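Local coordinates for uncharacterized protein (Parabacteroides merdae, PDB 4R7F), which is of unknown function but carries a domain related to the type 9 secretion system plug protein and includes three domains of immunoglobulin-like beta-sandwich fold, at residues 13-18 with 288-293; 60-65 with 377-382; 151-156 with 210-215; 324-327 with 332-335. All blocks are in the same frame, centred on the assembly; numbering follows the deposited sequence. Where two conformers were deposited one is given.

Interaction 1 (13-18 with 288-293); sequences QIKTLQ and ADYYIV
Y290 pushes the phenol end of its ring against K15 and T16, overlapping the CB of the first and the hydroxyl of the second. T16 OG1 lies at the ring edge, near its plane, 2.7 Å from Y290 OH. The two hydroxyls share a hydrogen bond. Y290 OH also bonds to D44 on the neighbouring strand 39-46, so the phenol is tied to two strands of one sheet. K15 CB comes obliquely to 3.3 Å from Y290 OH and 3.6 Å from Y290 CE2. The lysine chain then bends at CB-CG (chi2 -71°) and carries its ammonium away from the ring, so that the methylene groups near the backbone make the contact. K15 and T16 both face Y290, whereas successive residues of a regular strand face opposite ways; T16 has a left-handed backbone conformation. Backbone bonds of K15 to D44 and of Q18 to N42 span three residues against two, consistent with a beta bulge. At the other end, Y290 N donates to D289 OD1 at 2.7 Å from above the carboxylate plane. D289 and the carbonyl of Y290 also bond to T93 and T94, which adds a second tie between the domains, and Y96 packs edge-to-face with the Y290 ring. The contact thus joins an outer strand (14-21) of the first domain's four-stranded sheet to the start of strand 290-298 in a mixed sheet, a side-chain interface between beta domains without shared strand pairing.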
# COMPACT_ATOMS: atom_id res chain seq x y z
N GLN A 13 -21.34 -22.96 -18.23
CA GLN A 13 -21.15 -22.04 -19.37
C GLN A 13 -20.69 -20.63 -18.94
O GLN A 13 -20.33 -19.82 -19.78
CB GLN A 13 -22.40 -21.95 -20.29
CG GLN A 13 -22.78 -23.21 -21.10
CD GLN A 13 -21.72 -23.73 -22.09
OE1 GLN A 13 -20.57 -24.01 -21.74
NE2 GLN A 13 -22.15 -23.94 -23.33
N ILE A 14 -20.61 -20.35 -17.64
CA ILE A 14 -20.20 -19.04 -17.13
C ILE A 14 -18.74 -19.12 -16.63
O ILE A 14 -18.39 -20.01 -15.86
CB ILE A 14 -21.17 -18.63 -15.95
CG1 ILE A 14 -22.61 -18.47 -16.46
CG2 ILE A 14 -20.71 -17.39 -15.19
CD1 ILE A 14 -22.77 -17.43 -17.55
N LYS A 15 -17.89 -18.19 -17.03
CA LYS A 15 -16.50 -18.22 -16.57
C LYS A 15 -16.05 -16.83 -16.25
O LYS A 15 -16.63 -15.84 -16.74
CB LYS A 15 -15.58 -18.77 -17.65
CG LYS A 15 -15.90 -20.19 -18.09
CD LYS A 15 -15.55 -21.20 -17.01
CE LYS A 15 -15.67 -22.61 -17.57
NZ LYS A 15 -16.18 -23.63 -16.60
N THR A 16 -15.03 -16.75 -15.40
CA THR A 16 -14.25 -15.54 -15.16
C THR A 16 -15.14 -14.46 -14.61
O THR A 16 -15.12 -13.29 -15.04
CB THR A 16 -13.52 -15.11 -16.46
OG1 THR A 16 -12.88 -16.27 -17.02
CG2 THR A 16 -12.48 -14.06 -16.19
N LEU A 17 -15.95 -14.87 -13.65
CA LEU A 17 -16.75 -13.93 -12.88
C LEU A 17 -15.84 -13.06 -12.03
O LEU A 17 -15.09 -13.56 -11.22
CB LEU A 17 -17.72 -14.66 -11.98
CG LEU A 17 -18.56 -13.78 -11.07
CD1 LEU A 17 -19.53 -12.93 -11.89
CD2 LEU A 17 -19.34 -14.68 -10.12
N GLN A 18 -15.92 -11.75 -12.24
CA GLN A 18 -15.22 -10.76 -11.46
C GLN A 18 -16.20 -9.77 -10.86
O GLN A 18 -17.13 -9.32 -11.53
CB GLN A 18 -14.25 -9.97 -12.33
CG GLN A 18 -13.20 -10.82 -13.01
CD GLN A 18 -12.26 -10.01 -13.90
OE1 GLN A 18 -12.43 -9.93 -15.13
NE2 GLN A 18 -11.27 -9.42 -13.28
N ALA A 288 -8.82 -12.19 -25.12
CA ALA A 288 -8.13 -13.27 -24.40
C ALA A 288 -8.84 -14.59 -24.64
O ALA A 288 -10.07 -14.66 -24.58
CB ALA A 288 -8.11 -12.96 -22.93
N ASP A 289 -8.06 -15.62 -24.91
CA ASP A 289 -8.59 -16.95 -25.21
C ASP A 289 -8.69 -17.76 -23.90
O ASP A 289 -8.22 -17.31 -22.85
CB ASP A 289 -7.65 -17.63 -26.24
CG ASP A 289 -8.34 -18.72 -27.04
OD1 ASP A 289 -9.48 -19.11 -26.68
OD2 ASP A 289 -7.73 -19.21 -28.03
N TYR A 290 -9.28 -18.96 -23.98
CA TYR A 290 -9.48 -19.85 -22.84
C TYR A 290 -8.66 -21.08 -23.17
O TYR A 290 -8.89 -21.71 -24.20
CB TYR A 290 -10.97 -20.26 -22.63
CG TYR A 290 -11.80 -19.27 -21.79
CD1 TYR A 290 -12.46 -18.19 -22.38
CD2 TYR A 290 -11.90 -19.40 -20.43
CE1 TYR A 290 -13.19 -17.28 -21.63
CE2 TYR A 290 -12.62 -18.49 -19.66
CZ TYR A 290 -13.26 -17.44 -20.25
OH TYR A 290 -13.97 -16.57 -19.46
N TYR A 291 -7.73 -21.42 -22.27
CA TYR A 291 -6.86 -22.57 -22.42
C TYR A 291 -7.13 -23.50 -21.24
O TYR A 291 -7.62 -23.07 -20.21
CB TYR A 291 -5.38 -22.15 -22.44
CG TYR A 291 -4.92 -21.26 -23.61
CD1 TYR A 291 -5.76 -20.93 -24.68
CD2 TYR A 291 -3.62 -20.76 -23.63
CE1 TYR A 291 -5.31 -20.13 -25.73
CE2 TYR A 291 -3.17 -19.97 -24.68
CZ TYR A 291 -4.01 -19.66 -25.73
OH TYR A 291 -3.55 -18.86 -26.76
N ILE A 292 -6.82 -24.78 -21.40
CA ILE A 292 -6.87 -25.71 -20.28
C ILE A 292 -5.58 -25.55 -19.52
O ILE A 292 -4.51 -25.82 -20.06
CB ILE A 292 -6.93 -27.17 -20.71
CG1 ILE A 292 -8.13 -27.45 -21.59
CG2 ILE A 292 -6.98 -28.08 -19.49
CD1 ILE A 292 -9.43 -27.25 -20.87
N VAL A 293 -5.65 -25.11 -18.26
CA VAL A 293 -4.43 -25.00 -17.47
C VAL A 293 -4.29 -26.17 -16.51
O VAL A 293 -5.23 -26.50 -15.81
CB VAL A 293 -4.39 -23.68 -16.74
CG1 VAL A 293 -3.09 -23.54 -15.97
CG2 VAL A 293 -4.59 -22.55 -17.74

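Interaction 2 (60-65 with 377-382); sequences CNADWT and YVYYRP
The methyl group of A62 lies over one face of the phenol ring of Y379, a CH-pi contact in which A62 CB is 3.6 Å from the ring centroid and 22° off its normal. A62 CB is displaced toward the root of the ring, 3.4 Å from Y379 CG. A water donates to both A62 O (2.9 Å) and Y379 OH (3.1 Å), and the phenol oxygen has a further hydrogen bond with N115. A62 occupies the second position of a type I beta turn from N61 to W64, closed by W64 N to N61 O. This turn follows strand 53-60 of the first domain, whereas Y379 belongs to strand 373-380, the middle strand of a three-stranded antiparallel sheet flanked by 181-187 and 389-397. A leucine in place of Y379 would probably leave the A62 methyl without its aromatic platform and deprive the water and N115 of the phenol oxygen. D63 OD1 accepts from T65 OG1 and from T65 N, the latter bond defining an Asx turn. R381 keeps CG opposite its amide nitrogen (chi1 -167°) and runs out extended to N61: N61 ND2 lies loosely 3.5 Å from R381 NH1, with the amide and guanidinium planes 47° apart. Their polar bonds run elsewhere, from N61 OD1 to the backbone N of D388 and from R381 NE to the carbonyl of A385.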
# COMPACT_ATOMS: atom_id res chain seq x y z
N CYS A 60 -29.01 -8.50 2.02
CA CYS A 60 -28.59 -9.43 3.05
C CYS A 60 -28.16 -8.76 4.33
O CYS A 60 -27.72 -7.63 4.37
CB CYS A 60 -27.42 -10.30 2.54
SG CYS A 60 -27.80 -11.23 1.04
N ASN A 61 -28.26 -9.52 5.40
CA ASN A 61 -27.73 -9.08 6.68
C ASN A 61 -26.23 -9.31 6.79
O ASN A 61 -25.60 -9.78 5.84
CB ASN A 61 -28.57 -9.70 7.79
CG ASN A 61 -29.88 -8.93 7.99
OD1 ASN A 61 -29.96 -7.72 7.67
ND2 ASN A 61 -30.90 -9.60 8.46
N ALA A 62 -25.65 -8.93 7.92
CA ALA A 62 -24.21 -8.96 8.10
C ALA A 62 -23.60 -10.32 7.78
O ALA A 62 -22.53 -10.38 7.19
CB ALA A 62 -23.86 -8.54 9.51
N ASP A 63 -24.29 -11.39 8.17
CA ASP A 63 -23.81 -12.75 7.95
C ASP A 63 -24.14 -13.34 6.57
O ASP A 63 -23.90 -14.51 6.33
CB ASP A 63 -24.29 -13.70 9.06
CG ASP A 63 -25.80 -13.96 9.04
OD1 ASP A 63 -26.54 -13.33 8.26
OD2 ASP A 63 -26.26 -14.79 9.83
N TRP A 64 -24.63 -12.50 5.67
CA TRP A 64 -24.91 -12.89 4.27
C TRP A 64 -26.08 -13.85 4.13
O TRP A 64 -26.20 -14.52 3.12
CB TRP A 64 -23.65 -13.39 3.56
CG TRP A 64 -22.74 -12.29 3.19
CD1 TRP A 64 -21.61 -11.87 3.87
CD2 TRP A 64 -22.88 -11.41 2.08
NE1 TRP A 64 -21.05 -10.79 3.23
CE2 TRP A 64 -21.80 -10.49 2.13
CE3 TRP A 64 -23.81 -11.30 1.05
CZ2 TRP A 64 -21.62 -9.50 1.18
CZ3 TRP A 64 -23.63 -10.31 0.10
CH2 TRP A 64 -22.53 -9.43 0.16
N THR A 65 -26.93 -13.92 5.15
CA THR A 65 -28.26 -14.45 4.99
C THR A 65 -29.17 -13.31 4.55
O THR A 65 -28.90 -12.14 4.87
CB THR A 65 -28.84 -15.00 6.30
OG1 THR A 65 -28.95 -13.96 7.27
CG2 THR A 65 -28.01 -16.13 6.85
N TYR A 377 -15.32 -5.16 8.43
CA TYR A 377 -16.66 -4.70 8.11
C TYR A 377 -17.40 -4.54 9.42
O TYR A 377 -17.48 -5.49 10.20
CB TYR A 377 -17.41 -5.76 7.29
CG TYR A 377 -16.96 -5.94 5.85
CD1 TYR A 377 -15.77 -6.56 5.54
CD2 TYR A 377 -17.74 -5.49 4.82
CE1 TYR A 377 -15.36 -6.72 4.21
CE2 TYR A 377 -17.36 -5.66 3.51
CZ TYR A 377 -16.17 -6.28 3.21
OH TYR A 377 -15.83 -6.43 1.89
N VAL A 378 -17.98 -3.37 9.62
CA VAL A 378 -18.68 -3.03 10.82
C VAL A 378 -20.15 -2.79 10.47
O VAL A 378 -20.46 -1.83 9.82
CB VAL A 378 -18.08 -1.75 11.43
CG1 VAL A 378 -18.88 -1.35 12.67
CG2 VAL A 378 -16.61 -1.95 11.78
N TYR A 379 -21.02 -3.68 10.93
CA TYR A 379 -22.44 -3.63 10.70
C TYR A 379 -23.16 -3.19 11.97
O TYR A 379 -22.70 -3.47 13.09
CB TYR A 379 -22.95 -5.02 10.32
CG TYR A 379 -22.39 -5.54 9.05
CD1 TYR A 379 -22.99 -5.27 7.84
CD2 TYR A 379 -21.22 -6.26 9.04
CE1 TYR A 379 -22.47 -5.76 6.66
CE2 TYR A 379 -20.67 -6.71 7.87
CZ TYR A 379 -21.30 -6.48 6.68
OH TYR A 379 -20.72 -6.94 5.50
N TYR A 380 -24.28 -2.50 11.82
CA TYR A 380 -24.91 -1.84 12.96
C TYR A 380 -26.36 -2.20 12.96
O TYR A 380 -27.04 -2.00 11.94
CB TYR A 380 -24.80 -0.32 12.85
CG TYR A 380 -25.64 0.51 13.82
CD1 TYR A 380 -25.48 0.38 15.19
CD2 TYR A 380 -26.49 1.52 13.36
CE1 TYR A 380 -26.19 1.18 16.09
CE2 TYR A 380 -27.22 2.33 14.26
CZ TYR A 380 -27.07 2.14 15.62
OH TYR A 380 -27.75 2.90 16.55
N ARG A 381 -26.82 -2.72 14.10
CA ARG A 381 -28.24 -3.03 14.27
C ARG A 381 -28.79 -2.86 15.67
O ARG A 381 -28.77 -3.79 16.49
CB ARG A 381 -28.54 -4.41 13.79
CG ARG A 381 -30.02 -4.61 13.66
CD ARG A 381 -30.29 -5.75 12.75
NE ARG A 381 -31.67 -6.14 12.87
CZ ARG A 381 -32.16 -7.24 12.30
NH1 ARG A 381 -31.38 -8.01 11.55
NH2 ARG A 381 -33.43 -7.53 12.48
N PRO A 382 -29.32 -1.67 15.95
CA PRO A 382 -29.90 -1.41 17.27
C PRO A 382 -31.25 -2.11 17.42
O PRO A 382 -31.82 -2.52 16.41
CB PRO A 382 -30.09 0.11 17.26
CG PRO A 382 -30.39 0.43 15.82
CD PRO A 382 -29.61 -0.59 14.99
O HOH W 1 -19.87 -9.79 6.27

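Interaction 3 (151-156 with 210-215); sequences NTDIDT and YTYNRN
I154 has CG1 between its backbone N and carbonyl carbon (chi1 65°), and R214 bends at CB-CG (chi2 75°); together these torsions lay the isoleucine over one face of the guanidinium. I154 CG2 comes to 3.6 Å from R214 NE, while CD1 hangs 3.8 Å above the guanidinium plane, nearer its rim. The loop that offers I154 joins strands 143-149 and 160-168 and is shaped by an ST turn in which T152 OG1 accepts from I154 N. R214 lies where strand 207-219, of the same antiparallel sheet, is interrupted. Beside this pair, the D153 carboxylate reaches across to Y212: OD2 is 3.4 Å from Y212 CA, and OD1 lies at the edge of the ring near CD1. A water donates to both D153 OD2 (2.7 Å) and Y212 O, bridging loop and strand. The hydroxyl of Y212 turns outward to the second subunit, bonding to the backbone N of K170 and the carbonyl of N206 there, which places this surface contact next to the dimer interface. Spanning R214, N213 OD1 accepts from N215 N in an Asx turn and from N215 ND2 at 2.7 Å, both donors lying in its carbonyl plane.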
# COMPACT_ATOMS: atom_id res chain seq x y z
N ASN A 151 3.89 -9.73 15.46
CA ASN A 151 4.07 -9.88 16.88
C ASN A 151 2.73 -9.90 17.54
O ASN A 151 2.08 -8.86 17.65
CB ASN A 151 4.92 -8.74 17.44
CG ASN A 151 5.23 -8.92 18.90
OD1 ASN A 151 5.13 -10.02 19.44
ND2 ASN A 151 5.60 -7.85 19.54
N THR A 152 2.34 -11.09 17.98
CA THR A 152 0.99 -11.37 18.42
C THR A 152 0.99 -11.73 19.87
O THR A 152 2.04 -11.79 20.52
CB THR A 152 0.37 -12.56 17.64
OG1 THR A 152 0.83 -13.80 18.19
CG2 THR A 152 0.74 -12.47 16.17
N ASP A 153 -0.19 -11.97 20.39
CA ASP A 153 -0.34 -12.37 21.77
C ASP A 153 0.09 -13.79 22.05
O ASP A 153 0.30 -14.11 23.21
CB ASP A 153 -1.80 -12.22 22.18
CG ASP A 153 -2.27 -10.79 22.13
OD1 ASP A 153 -1.41 -9.87 22.26
OD2 ASP A 153 -3.50 -10.62 21.97
N ILE A 154 0.21 -14.63 21.01
CA ILE A 154 0.57 -16.04 21.23
C ILE A 154 1.93 -16.41 20.71
O ILE A 154 2.41 -17.52 20.98
CB ILE A 154 -0.46 -17.02 20.60
CG1 ILE A 154 -0.48 -16.91 19.07
CG2 ILE A 154 -1.84 -16.75 21.20
CD1 ILE A 154 -1.46 -17.86 18.41
N ASP A 155 2.53 -15.54 19.92
CA ASP A 155 3.89 -15.74 19.45
C ASP A 155 4.51 -14.41 18.97
O ASP A 155 3.86 -13.35 19.00
CB ASP A 155 3.95 -16.83 18.38
CG ASP A 155 3.25 -16.43 17.05
OD1 ASP A 155 2.72 -15.30 16.93
OD2 ASP A 155 3.27 -17.29 16.10
N THR A 156 5.77 -14.48 18.55
CA THR A 156 6.53 -13.29 18.18
C THR A 156 7.26 -13.53 16.87
O THR A 156 8.27 -14.18 16.82
CB THR A 156 7.54 -12.92 19.29
OG1 THR A 156 6.83 -12.70 20.51
CG2 THR A 156 8.33 -11.63 18.92
N TYR A 210 -11.10 -3.18 19.74
CA TYR A 210 -11.10 -4.65 19.57
C TYR A 210 -9.67 -5.06 19.40
O TYR A 210 -9.23 -5.48 18.35
CB TYR A 210 -11.88 -5.11 18.33
CG TYR A 210 -13.34 -4.78 18.36
CD1 TYR A 210 -13.78 -3.51 18.06
CD2 TYR A 210 -14.28 -5.72 18.74
CE1 TYR A 210 -15.13 -3.18 18.12
CE2 TYR A 210 -15.63 -5.41 18.77
CZ TYR A 210 -16.06 -4.13 18.47
OH TYR A 210 -17.41 -3.81 18.51
N THR A 211 -8.91 -4.85 20.44
CA THR A 211 -7.49 -5.03 20.43
C THR A 211 -7.20 -6.13 21.42
O THR A 211 -7.87 -6.21 22.42
CB THR A 211 -6.80 -3.72 20.83
OG1 THR A 211 -7.13 -2.73 19.86
CG2 THR A 211 -5.32 -3.88 20.82
N TYR A 212 -6.22 -6.98 21.12
CA TYR A 212 -5.81 -8.10 21.99
C TYR A 212 -6.83 -9.23 21.99
O TYR A 212 -6.93 -10.00 22.93
CB TYR A 212 -5.52 -7.62 23.42
CG TYR A 212 -4.55 -6.44 23.50
CD1 TYR A 212 -3.24 -6.54 23.02
CD2 TYR A 212 -4.95 -5.24 24.07
CE1 TYR A 212 -2.38 -5.47 23.08
CE2 TYR A 212 -4.07 -4.16 24.14
CZ TYR A 212 -2.79 -4.29 23.65
OH TYR A 212 -1.89 -3.23 23.77
N ASN A 213 -7.56 -9.35 20.91
CA ASN A 213 -8.60 -10.35 20.79
C ASN A 213 -8.02 -11.61 20.19
O ASN A 213 -7.45 -11.59 19.11
CB ASN A 213 -9.71 -9.80 19.91
CG ASN A 213 -10.96 -10.61 19.98
OD1 ASN A 213 -10.94 -11.84 19.75
ND2 ASN A 213 -12.07 -9.94 20.32
N ARG A 214 -8.15 -12.72 20.91
CA ARG A 214 -7.52 -13.95 20.51
C ARG A 214 -8.02 -14.41 19.13
O ARG A 214 -7.26 -14.96 18.35
CB ARG A 214 -7.73 -15.01 21.57
CG ARG A 214 -7.22 -16.38 21.24
CD ARG A 214 -5.71 -16.49 21.35
NE ARG A 214 -5.29 -17.84 20.94
CZ ARG A 214 -5.27 -18.26 19.67
NH1 ARG A 214 -5.64 -17.48 18.68
NH2 ARG A 214 -4.87 -19.48 19.39
N ASN A 215 -9.28 -14.14 18.82
CA ASN A 215 -9.86 -14.59 17.55
C ASN A 215 -9.30 -13.81 16.37
O ASN A 215 -9.55 -14.18 15.25
CB ASN A 215 -11.38 -14.40 17.55
CG ASN A 215 -12.01 -14.96 18.80
OD1 ASN A 215 -12.11 -16.15 18.92
ND2 ASN A 215 -12.37 -14.09 19.78
O HOH W 2 -5.26 -12.57 22.50

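Interaction 4 (324-327 with 332-335); sequences MGYN and QYEK
Strands 325-327 and 332-340 form a beta hairpin, and its two arms meet here on either side of the four-residue connection. Next to that connection N327 and Q332 make an antiparallel hydrogen-bonded pair, with N327 N to Q332 O at 2.7 Å and Q332 N to N327 O at 3.1 Å. Y326 and Y333 follow as a non-hydrogen-bonded pair, and their side chains project to the same face of the sheet. The chi1 of Y326 (-169°) sets CG opposite the amide nitrogen and brings the CD1 edge to the face of Y333, 3.4 Å above the ring plane and over its centre. This is a T-shaped stack, the planes 76° apart and the centroids separated by 4.7 Å. Q332 O in turn lies over a face of the Y326 ring. The phenol oxygens bond beyond the hairpin, Y326 OH to the carbonyl of C299 and Y333 OH to the backbone N of L302. Replacing Y333 by an alanine is likely to leave the Y326 edge without the ring it packs into and L302 N without its phenol partner. Further along, E334 N donates to G325 O (3.2 Å), and a water links G325 N with E334 O. There the selenomethionine M324 bends at its last torsion and brings CE to 3.6 Å from K335 CB, covering the E334-K335 peptide. Cross-strand aromatic packing thus joins backbone bonding in an antiparallel hairpin whose short arm, 325-327, is one of the two edge strands, within this chain, of the mixed five-stranded sheet.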
# COMPACT_ATOMS: atom_id res chain seq x y z
N MSE A 324 -8.96 -30.67 -5.17
CA MSE A 324 -8.01 -31.37 -6.01
C MSE A 324 -7.96 -32.85 -5.73
O MSE A 324 -7.88 -33.32 -4.58
CB MSE A 324 -6.68 -30.70 -5.71
CG MSE A 324 -6.64 -29.37 -6.52
SE MSE A 324 -4.82 -28.88 -6.38
CE MSE A 324 -4.26 -29.56 -8.11
N GLY A 325 -8.00 -33.62 -6.81
CA GLY A 325 -7.86 -35.06 -6.72
C GLY A 325 -6.40 -35.40 -6.59
O GLY A 325 -5.55 -34.59 -6.92
N TYR A 326 -6.12 -36.60 -6.12
CA TYR A 326 -4.73 -37.06 -5.96
C TYR A 326 -4.48 -38.19 -6.93
O TYR A 326 -5.21 -39.15 -7.00
CB TYR A 326 -4.45 -37.49 -4.52
CG TYR A 326 -2.98 -37.69 -4.27
CD1 TYR A 326 -2.14 -36.60 -4.02
CD2 TYR A 326 -2.41 -38.95 -4.33
CE1 TYR A 326 -0.78 -36.78 -3.84
CE2 TYR A 326 -1.05 -39.14 -4.14
CZ TYR A 326 -0.24 -38.06 -3.92
OH TYR A 326 1.11 -38.25 -3.74
N ASN A 327 -3.45 -38.00 -7.73
CA ASN A 327 -3.01 -38.98 -8.66
C ASN A 327 -1.98 -39.91 -7.99
O ASN A 327 -0.81 -39.55 -7.83
CB ASN A 327 -2.38 -38.29 -9.87
CG ASN A 327 -1.96 -39.27 -10.95
OD1 ASN A 327 -1.70 -40.44 -10.67
ND2 ASN A 327 -1.99 -38.84 -12.16
N GLN A 332 0.98 -37.08 -7.07
CA GLN A 332 0.76 -35.65 -7.21
C GLN A 332 -0.70 -35.32 -7.10
O GLN A 332 -1.55 -36.10 -7.53
CB GLN A 332 1.21 -35.20 -8.57
CG GLN A 332 2.68 -35.49 -8.83
CD GLN A 332 3.07 -35.16 -10.24
OE1 GLN A 332 2.28 -35.30 -11.18
NE2 GLN A 332 4.30 -34.73 -10.40
N TYR A 333 -0.98 -34.17 -6.52
CA TYR A 333 -2.30 -33.55 -6.67
C TYR A 333 -2.31 -32.91 -8.06
O TYR A 333 -1.34 -32.27 -8.45
CB TYR A 333 -2.51 -32.50 -5.57
CG TYR A 333 -2.73 -33.05 -4.16
CD1 TYR A 333 -3.99 -33.41 -3.73
CD2 TYR A 333 -1.69 -33.16 -3.27
CE1 TYR A 333 -4.22 -33.91 -2.47
CE2 TYR A 333 -1.89 -33.62 -1.99
CZ TYR A 333 -3.16 -34.00 -1.58
OH TYR A 333 -3.39 -34.48 -0.29
N GLU A 334 -3.38 -33.10 -8.82
CA GLU A 334 -3.47 -32.58 -10.16
C GLU A 334 -4.86 -32.10 -10.49
O GLU A 334 -5.84 -32.70 -10.08
CB GLU A 334 -3.07 -33.65 -11.19
CG GLU A 334 -1.58 -34.02 -11.16
CD GLU A 334 -1.14 -34.97 -12.28
OE1 GLU A 334 -1.61 -34.78 -13.42
OE2 GLU A 334 -0.29 -35.88 -12.03
N LYS A 335 -4.93 -31.01 -11.25
CA LYS A 335 -6.18 -30.49 -11.74
C LYS A 335 -6.01 -29.71 -13.07
O LYS A 335 -5.02 -28.98 -13.29
CB LYS A 335 -6.83 -29.60 -10.66
CG LYS A 335 -8.27 -29.19 -10.97
CD LYS A 335 -8.93 -28.52 -9.78
CE LYS A 335 -10.44 -28.52 -9.88
NZ LYS A 335 -11.03 -29.76 -9.30
O HOH W 3 -8.43 -32.44 -9.59

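How the interactions relate
From the N terminus, residues 13-18 and then 60-65 open interactions 1 and 2, both in the first domain and both awaiting partners far along the chain. Interaction 3 opens and closes within the span of each, joining a loop and a strand of one sheet. Residues 288-293 then complete interaction 1, interaction 4 forms as a local hairpin, and residues 377-382 complete interaction 2. Interactions 1 and 2 therefore cross, lie on opposite sides of the chain's centre, and tie the first domain to two different sheets. Interactions 1 and 4 both reach the mixed sheet through neighbouring strands 290-298 and 332-340, their centres about 21 Å apart.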